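Local coordinates for L-ribulose 3-epimerase (Mesorhizobium loti, PDB 3VYL), which catalyses the epimerisation of ketoses at C3, interconverting L-ribulose and probably L-xylulose most efficiently, with a manganese ion bound in a TIM barrel, at residues A[4-7]-A[8-12]; A[101-104]-A[105-109]; A[246-250]-A[251-255]. All blocks are in the same frame, centred on the assembly; numbering follows the deposited sequence.

Contact 1: residues A[4-7]-A[8-12]; sequences IGIH and SFVWS
His7 and Phe9 lie side by side and point the same way, yet their rings are neither stacked nor edge-to-face: the planes make 49° and the centroids are 5.0 Å apart. NE2 of the imidazole sits over one face of the phenyl ring, offset toward the rim and 3.7 Å from Phe9 CD2, while His7 CD2 touches Phe9 CB. With CG anti to the backbone N (chi1 -161°), the His7 ring turns its edge to the backbone N of Phe9, which lies in the ring plane 3.2 Å from His7 CD2. Ile6 packs on the helix side, against Thr27 and Ala270. Its extended branch crosses the side chains of Val10 and Trp11 at about right angles, CG1 meeting Val10 CG2 at 3.8 Å and CD1 approaching the indole at Trp11 CZ2 at 4.0 Å. The turn is closed by Val10 N donating to His7 O at 3.0 Å, a nearly straight bond (165° at the hydrogen) whose donor stands above the carbonyl plane. Ser8 O then accepts from Trp11 N and Ser12 N, which arrive from opposite faces of its plane. The contact is the C-terminal corner of the barrel's first strand: His7 lies about 6 Å by side chain from the manganese ion and packs edge-to-face with Phe243, whereas Ile6 and Trp11 fill the layer between strand 4-7 and helices 17-30 and 266-292.

Contact 2: residues A[101-104]-A[105-109]; sequences RKVA and GILSA
Val103, Ala104 and Leu107 meet where the fourth strand of the TIM barrel runs out at its C-terminal end and the chain turns a corner at Gly105. Before the turn, Lys102 sends its amine into the barrel interior, where NZ forms a salt bridge with Asp236 and a hydrogen bond with Gly203 O, while its backbone pairs with Ile63 of strand 60-66. Val103 belongs to the other side of the sheet: it packs on Thr91 and Thr95 of helix 78-98, and its CG1 is 4.4 Å from Leu107 CD2, a loose apolar approach. The same methyl of Leu107 lies 3.8 Å from Val103 O, so the leucine folds back over backbone as much as over side chain. The methyl of Ala104 touches Tyr204 of strand 202-207 and lies about 6 Å from the side chain of the manganese ligand His206. Gly105 follows with phi 109° and psi -164°; at these angles a beta carbon would be jammed against Ala104 O, which explains the absence of a side chain at the corner. Gly105 also lies about 4 Å from the side chain of Glu147, another ligand of the ion, and its N makes a weak hydrogen bond to His178. Past the bend, Leu107 turns back toward the strand and packs on Leu146, its CD1 resting 3.1 Å from Ala104 O.

Contact 3: residues A[246-250]-A[251-255]; sequences EIVDE and NLSKK
A first torsion of 83° places CG of Asp249 between its own backbone N and carbonyl carbon, and from there the carboxylate turns back over the start of the helix. OD2 accepts from Asn251 N at 2.6 Å, met nearly along its C-O axis, and makes a longer, weak bond with Leu252 N. The side chain of Asn251, with CG anti to the backbone N (chi1 177°), runs alongside the carboxylate; the two flat groups are only 12° from coplanar. Asp249 also acts through its carbonyl: Leu252 N donates to Asp249 O at 2.9 Å, and Ser253 N adds a weak bond to the same oxygen. The next helical bond runs from Lys254 N to Glu250 O at 3.2 Å. The lysine chain bends at its last two torsions and lies beside the glutamate, giving a weak salt bridge, 3.5 Å between Lys254 NZ and Glu250 OE2. On the apolar side, Val248 CG1 packs on Leu252 CD2 at 4.0 Å, and a water donates to Val248 O while accepting from Ser253 OG, joining the loop to the first turn. Replacing Asp249 with an alanine would probably leave Asn251 N without its side-chain acceptor and make the helix start less well defined. Lys254 packs on Val115 of a second subunit. Taken together, the bonds from Asp249 OD2 to the first-turn amides define an aspartate N-cap, here opening the short helix 250-255 in the loop region after the last barrel strand.

In the fold
Contacts 1 and 2 are buried and continue two strands of the same closed sheet, 4-7 and 102-104, into the loops at their C-terminal ends beside the manganese site; their centres are about 17 Å apart and they do not touch. Contact 3 is farther out, about 17 Å from the chain centre, and only partly buried. The chemistry follows the position: aromatic and aliphatic packing with backbone turn bonds in contact 1, apolar packing around a glycine corner in contact 2, capping bonds, a water and a salt bridge in contact 3. Contacts 1 and 3 meet directly, Phe9 CD2 lying 3.6 Å from Leu252 CD2, and Ile247 packs on the backbone of Trp11 and Ser12.

Contact 1: residues A[4-7]-A[8-12]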
loop_
_atom_site.group_PDB
_atom_site.type_symbol
_atom_site.label_atom_id
_atom_site.label_comp_id
_atom_site.label_asym_id
_atom_site.label_seq_id
_atom_site.Cartn_x
_atom_site.Cartn_y
_atom_site.Cartn_z
ATOM N N ILE A 4 -24.348 -10.588 -0.483
ATOM C CA ILE A 4 -23.631 -9.472 0.032
ATOM C C ILE A 4 -24.605 -8.801 0.931
ATOM O O ILE A 4 -25.629 -8.346 0.527
ATOM C CB ILE A 4 -23.182 -8.548 -1.074
ATOM C CG1 ILE A 4 -22.266 -9.312 -1.988
ATOM C CG2 ILE A 4 -22.396 -7.400 -0.525
ATOM C CD1 ILE A 4 -21.321 -8.442 -2.734
ATOM N N GLY A 5 -24.273 -8.796 2.189
ATOM C CA GLY A 5 -25.186 -8.262 3.185
ATOM C C GLY A 5 -24.815 -6.930 3.804
ATOM O O GLY A 5 -23.827 -6.291 3.433
ATOM N N ILE A 6 -25.632 -6.526 4.769
ATOM C CA ILE A 6 -25.445 -5.298 5.531
ATOM C C ILE A 6 -26.071 -5.540 6.910
ATOM O O ILE A 6 -27.065 -6.251 7.029
ATOM C CB ILE A 6 -26.087 -4.092 4.798
ATOM C CG1 ILE A 6 -25.739 -2.765 5.489
ATOM C CG2 ILE A 6 -27.595 -4.277 4.642
ATOM C CD1 ILE A 6 -26.131 -1.531 4.699
ATOM N N HIS A 7 -25.474 -4.976 7.950
ATOM C CA HIS A 7 -25.991 -5.130 9.305
ATOM C C HIS A 7 -27.167 -4.217 9.522
ATOM O O HIS A 7 -27.118 -3.039 9.174
ATOM C CB HIS A 7 -24.903 -4.830 10.322
ATOM C CG HIS A 7 -25.194 -5.375 11.695
ATOM N ND1 HIS A 7 -24.433 -6.326 12.271
ATOM C CD2 HIS A 7 -26.214 -5.083 12.598
ATOM C CE1 HIS A 7 -24.938 -6.627 13.483
ATOM N NE2 HIS A 7 -26.029 -5.864 13.680
ATOM N N SER A 8 -28.238 -4.755 10.101
ATOM C CA SER A 8 -29.461 -3.978 10.345
ATOM C C SER A 8 -29.179 -2.645 11.030
ATOM O O SER A 8 -29.801 -1.622 10.705
ATOM C CB SER A 8 -30.492 -4.782 11.153
ATOM O OG SER A 8 -29.906 -5.455 12.260
ATOM N N PHE A 9 -28.222 -2.654 11.956
ATOM C CA PHE A 9 -27.938 -1.485 12.778
ATOM C C PHE A 9 -27.346 -0.313 12.015
ATOM O O PHE A 9 -27.147 0.742 12.599
ATOM C CB PHE A 9 -27.065 -1.844 13.982
ATOM C CG PHE A 9 -27.739 -2.736 14.993
ATOM C CD1 PHE A 9 -29.094 -3.058 14.890
ATOM C CD2 PHE A 9 -27.020 -3.235 16.070
ATOM C CE1 PHE A 9 -29.707 -3.876 15.829
ATOM C CE2 PHE A 9 -27.628 -4.052 17.011
ATOM C CZ PHE A 9 -28.975 -4.371 16.891
ATOM N N VAL A 10 -27.053 -0.493 10.729
ATOM C CA VAL A 10 -26.741 0.636 9.847
ATOM C C VAL A 10 -28.015 1.459 9.673
ATOM O O VAL A 10 -27.965 2.675 9.495
ATOM C CB VAL A 10 -26.256 0.172 8.447
ATOM C CG1 VAL A 10 -26.121 1.353 7.487
ATOM C CG2 VAL A 10 -24.943 -0.598 8.537
ATOM N N TRP A 11 -29.161 0.785 9.725
ATOM C CA TRP A 11 -30.451 1.421 9.478
ATOM C C TRP A 11 -31.191 1.797 10.754
ATOM O O TRP A 11 -31.530 2.963 10.949
ATOM C CB TRP A 11 -31.322 0.506 8.627
ATOM C CG TRP A 11 -30.750 0.088 7.290
ATOM C CD1 TRP A 11 -30.486 -1.208 6.853
ATOM C CD2 TRP A 11 -30.392 0.949 6.154
ATOM N NE1 TRP A 11 -30.001 -1.201 5.576
ATOM C CE2 TRP A 11 -29.926 0.058 5.097
ATOM C CE3 TRP A 11 -30.417 2.314 5.919
ATOM C CZ2 TRP A 11 -29.504 0.532 3.870
ATOM C CZ3 TRP A 11 -29.989 2.782 4.675
ATOM C CH2 TRP A 11 -29.546 1.905 3.674
ATOM N N SER A 12 -31.458 0.806 11.611
ATOM C CA SER A 12 -32.207 0.992 12.855
ATOM C C SER A 12 -31.871 -0.078 13.894
ATOM O O SER A 12 -31.533 -1.205 13.544
ATOM C CB SER A 12 -33.712 0.974 12.586
ATOM O OG SER A 12 -34.444 0.758 13.790
#

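Contact 2: residues A[101-104]-A[105-109]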
loop_
_atom_site.group_PDB
_atom_site.type_symbol
_atom_site.label_atom_id
_atom_site.label_comp_id
_atom_site.label_asym_id
_atom_site.label_seq_id
_atom_site.Cartn_x
_atom_site.Cartn_y
_atom_site.Cartn_z
ATOM N N ARG A 101 -29.204 -19.448 7.693
ATOM C CA ARG A 101 -28.264 -20.567 7.765
ATOM C C ARG A 101 -27.090 -20.313 8.720
ATOM O O ARG A 101 -26.410 -21.255 9.142
ATOM C CB ARG A 101 -27.782 -20.945 6.348
ATOM C CG ARG A 101 -27.876 -19.801 5.338
ATOM C CD ARG A 101 -28.099 -20.276 3.901
ATOM N NE ARG A 101 -26.885 -20.533 3.095
ATOM C CZ ARG A 101 -25.663 -20.016 3.285
ATOM N NH1 ARG A 101 -25.415 -19.166 4.274
ATOM N NH2 ARG A 101 -24.671 -20.352 2.464
ATOM N N LYS A 102 -26.874 -19.048 9.078
ATOM C CA LYS A 102 -25.734 -18.656 9.924
ATOM C C LYS A 102 -26.108 -17.946 11.238
ATOM O O LYS A 102 -26.865 -16.968 11.237
ATOM C CB LYS A 102 -24.773 -17.740 9.147
ATOM C CG LYS A 102 -24.338 -18.238 7.785
ATOM C CD LYS A 102 -23.367 -17.269 7.134
ATOM C CE LYS A 102 -22.839 -17.815 5.814
ATOM N NZ LYS A 102 -21.992 -19.030 5.981
ATOM N N VAL A 103 -25.553 -18.442 12.343
ATOM C CA VAL A 103 -25.475 -17.687 13.596
ATOM C C VAL A 103 -24.024 -17.229 13.774
ATOM O O VAL A 103 -23.118 -18.060 13.907
ATOM C CB VAL A 103 -25.918 -18.513 14.834
ATOM C CG1 VAL A 103 -25.660 -17.739 16.121
ATOM C CG2 VAL A 103 -27.392 -18.874 14.751
ATOM N N ALA A 104 -23.811 -15.928 13.847
ATOM C CA ALA A 104 -22.486 -15.342 13.933
ATOM C C ALA A 104 -22.297 -14.389 15.123
ATOM O O ALA A 104 -23.158 -14.240 15.921
ATOM C CB ALA A 104 -22.152 -14.660 12.626
ATOM N N GLY A 105 -21.147 -13.759 15.248
ATOM C CA GLY A 105 -20.916 -12.845 16.330
ATOM C C GLY A 105 -19.952 -13.374 17.339
ATOM O O GLY A 105 -19.225 -14.283 17.064
ATOM N N ILE A 106 -19.933 -12.770 18.508
ATOM C CA ILE A 106 -19.060 -13.223 19.558
ATOM C C ILE A 106 -19.785 -14.243 20.356
ATOM O O ILE A 106 -20.657 -13.964 21.097
ATOM C CB ILE A 106 -18.649 -12.069 20.462
ATOM C CG1 ILE A 106 -18.325 -10.850 19.633
ATOM C CG2 ILE A 106 -17.407 -12.411 21.233
ATOM C CD1 ILE A 106 -17.442 -9.911 20.377
ATOM N N LEU A 107 -19.363 -15.461 20.152
ATOM C CA LEU A 107 -20.066 -16.627 20.544
ATOM C C LEU A 107 -19.230 -17.405 21.475
ATOM O O LEU A 107 -19.649 -18.389 21.979
ATOM C CB LEU A 107 -20.286 -17.453 19.305
ATOM C CG LEU A 107 -21.598 -17.387 18.563
ATOM C CD1 LEU A 107 -22.093 -16.015 18.264
ATOM C CD2 LEU A 107 -21.476 -18.145 17.284
ATOM N N SER A 108 -18.016 -16.967 21.680
ATOM C CA SER A 108 -17.041 -17.763 22.436
ATOM C C SER A 108 -16.750 -17.287 23.848
ATOM O O SER A 108 -16.107 -17.997 24.620
ATOM C CB SER A 108 -15.726 -17.798 21.668
ATOM O OG SER A 108 -15.508 -16.562 21.007
ATOM N N ALA A 109 -17.184 -16.076 24.172
ATOM C CA ALA A 109 -16.861 -15.437 25.440
ATOM C C ALA A 109 -17.615 -14.119 25.517
ATOM O O ALA A 109 -18.271 -13.720 24.541
ATOM C CB ALA A 109 -15.368 -15.200 25.532
#

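Contact 3: residues A[246-250]-A[251-255]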
loop_
_atom_site.group_PDB
_atom_site.type_symbol
_atom_site.label_atom_id
_atom_site.label_comp_id
_atom_site.label_asym_id
_atom_site.label_seq_id
_atom_site.Cartn_x
_atom_site.Cartn_y
_atom_site.Cartn_z
ATOM N N GLU A 246 -26.118 7.723 16.951
ATOM C CA GLU A 246 -27.471 8.149 16.733
ATOM C C GLU A 246 -28.435 7.016 16.548
ATOM O O GLU A 246 -29.575 7.129 16.901
ATOM C CB GLU A 246 -27.515 9.055 15.538
ATOM C CG GLU A 246 -26.751 10.350 15.723
ATOM C CD GLU A 246 -27.164 11.107 16.947
ATOM O OE1 GLU A 246 -26.757 12.258 17.115
ATOM O OE2 GLU A 246 -27.886 10.536 17.760
ATOM N N ILE A 247 -28.009 5.950 15.911
ATOM C CA ILE A 247 -28.893 4.839 15.651
ATOM C C ILE A 247 -28.839 3.633 16.591
ATOM O O ILE A 247 -29.847 3.070 16.934
ATOM C CB ILE A 247 -28.709 4.385 14.217
ATOM C CG1 ILE A 247 -29.071 5.516 13.297
ATOM C CG2 ILE A 247 -29.572 3.192 13.931
ATOM C CD1 ILE A 247 -28.468 5.390 11.933
ATOM N N VAL A 248 -27.663 3.223 17.007
ATOM C CA VAL A 248 -27.591 2.061 17.866
ATOM C C VAL A 248 -28.002 2.330 19.295
ATOM O O VAL A 248 -28.110 3.450 19.712
ATOM C CB VAL A 248 -26.254 1.304 17.770
ATOM C CG1 VAL A 248 -26.001 0.883 16.350
ATOM C CG2 VAL A 248 -25.101 2.123 18.297
ATOM N N ASP A 249 -28.307 1.278 20.017
ATOM C CA ASP A 249 -28.700 1.386 21.393
ATOM C C ASP A 249 -27.528 1.489 22.321
ATOM O O ASP A 249 -26.499 0.919 22.086
ATOM C CB ASP A 249 -29.480 0.175 21.776
ATOM C CG ASP A 249 -28.614 -0.909 22.124
ATOM O OD1 ASP A 249 -28.562 -1.881 21.365
ATOM O OD2 ASP A 249 -27.924 -0.756 23.137
ATOM N N GLU A 250 -27.723 2.195 23.412
ATOM C CA GLU A 250 -26.617 2.583 24.285
ATOM C C GLU A 250 -25.686 1.462 24.730
ATOM O O GLU A 250 -24.536 1.735 25.057
ATOM C CB GLU A 250 -27.142 3.341 25.501
ATOM C CG GLU A 250 -27.256 4.838 25.274
ATOM C CD GLU A 250 -27.992 5.541 26.399
ATOM O OE1 GLU A 250 -29.173 5.198 26.641
ATOM O OE2 GLU A 250 -27.393 6.441 27.037
ATOM N N ASN A 251 -26.168 0.223 24.745
ATOM C CA ASN A 251 -25.317 -0.928 25.081
ATOM C C ASN A 251 -24.164 -1.117 24.081
ATOM O O ASN A 251 -23.005 -1.309 24.472
ATOM C CB ASN A 251 -26.160 -2.211 25.186
ATOM C CG ASN A 251 -25.324 -3.460 25.466
ATOM O OD1 ASN A 251 -24.773 -3.630 26.562
ATOM N ND2 ASN A 251 -25.246 -4.352 24.479
ATOM N N LEU A 252 -24.494 -1.048 22.793
ATOM C CA LEU A 252 -23.521 -1.285 21.734
ATOM C C LEU A 252 -22.597 -0.087 21.499
ATOM O O LEU A 252 -21.384 -0.257 21.312
ATOM C CB LEU A 252 -24.237 -1.673 20.438
ATOM C CG LEU A 252 -23.369 -2.276 19.337
ATOM C CD1 LEU A 252 -22.907 -3.677 19.717
ATOM C CD2 LEU A 252 -24.150 -2.292 18.036
ATOM N N SER A 253 -23.180 1.112 21.491
ATOM C CA SER A 253 -22.421 2.359 21.431
ATOM C C SER A 253 -21.325 2.380 22.476
ATOM O O SER A 253 -20.210 2.814 22.195
ATOM C CB SER A 253 -23.333 3.573 21.636
ATOM O OG SER A 253 -23.656 4.188 20.401
ATOM N N LYS A 254 -21.645 1.901 23.676
ATOM C CA LYS A 254 -20.688 1.907 24.771
ATOM C C LYS A 254 -19.646 0.776 24.693
ATOM O O LYS A 254 -18.462 1.018 24.942
ATOM C CB LYS A 254 -21.405 1.940 26.122
ATOM C CG LYS A 254 -22.193 3.228 26.374
ATOM C CD LYS A 254 -22.812 3.238 27.767
ATOM C CE LYS A 254 -24.149 3.975 27.817
ATOM N NZ LYS A 254 -24.109 5.387 27.334
ATOM N N LYS A 255 -20.068 -0.434 24.330
ATOM C CA LYS A 255 -19.134 -1.562 24.203
ATOM C C LYS A 255 -18.176 -1.420 23.015
ATOM O O LYS A 255 -17.040 -1.888 23.059
ATOM C CB LYS A 255 -19.884 -2.889 24.083
ATOM C CG LYS A 255 -20.044 -3.652 25.376
ATOM C CD LYS A 255 -20.817 -4.936 25.120
ATOM C CE LYS A 255 -21.212 -5.622 26.422
ATOM N NZ LYS A 255 -21.894 -6.936 26.196
HETATM O O HOH W 1 -26.133 5.083 20.910
#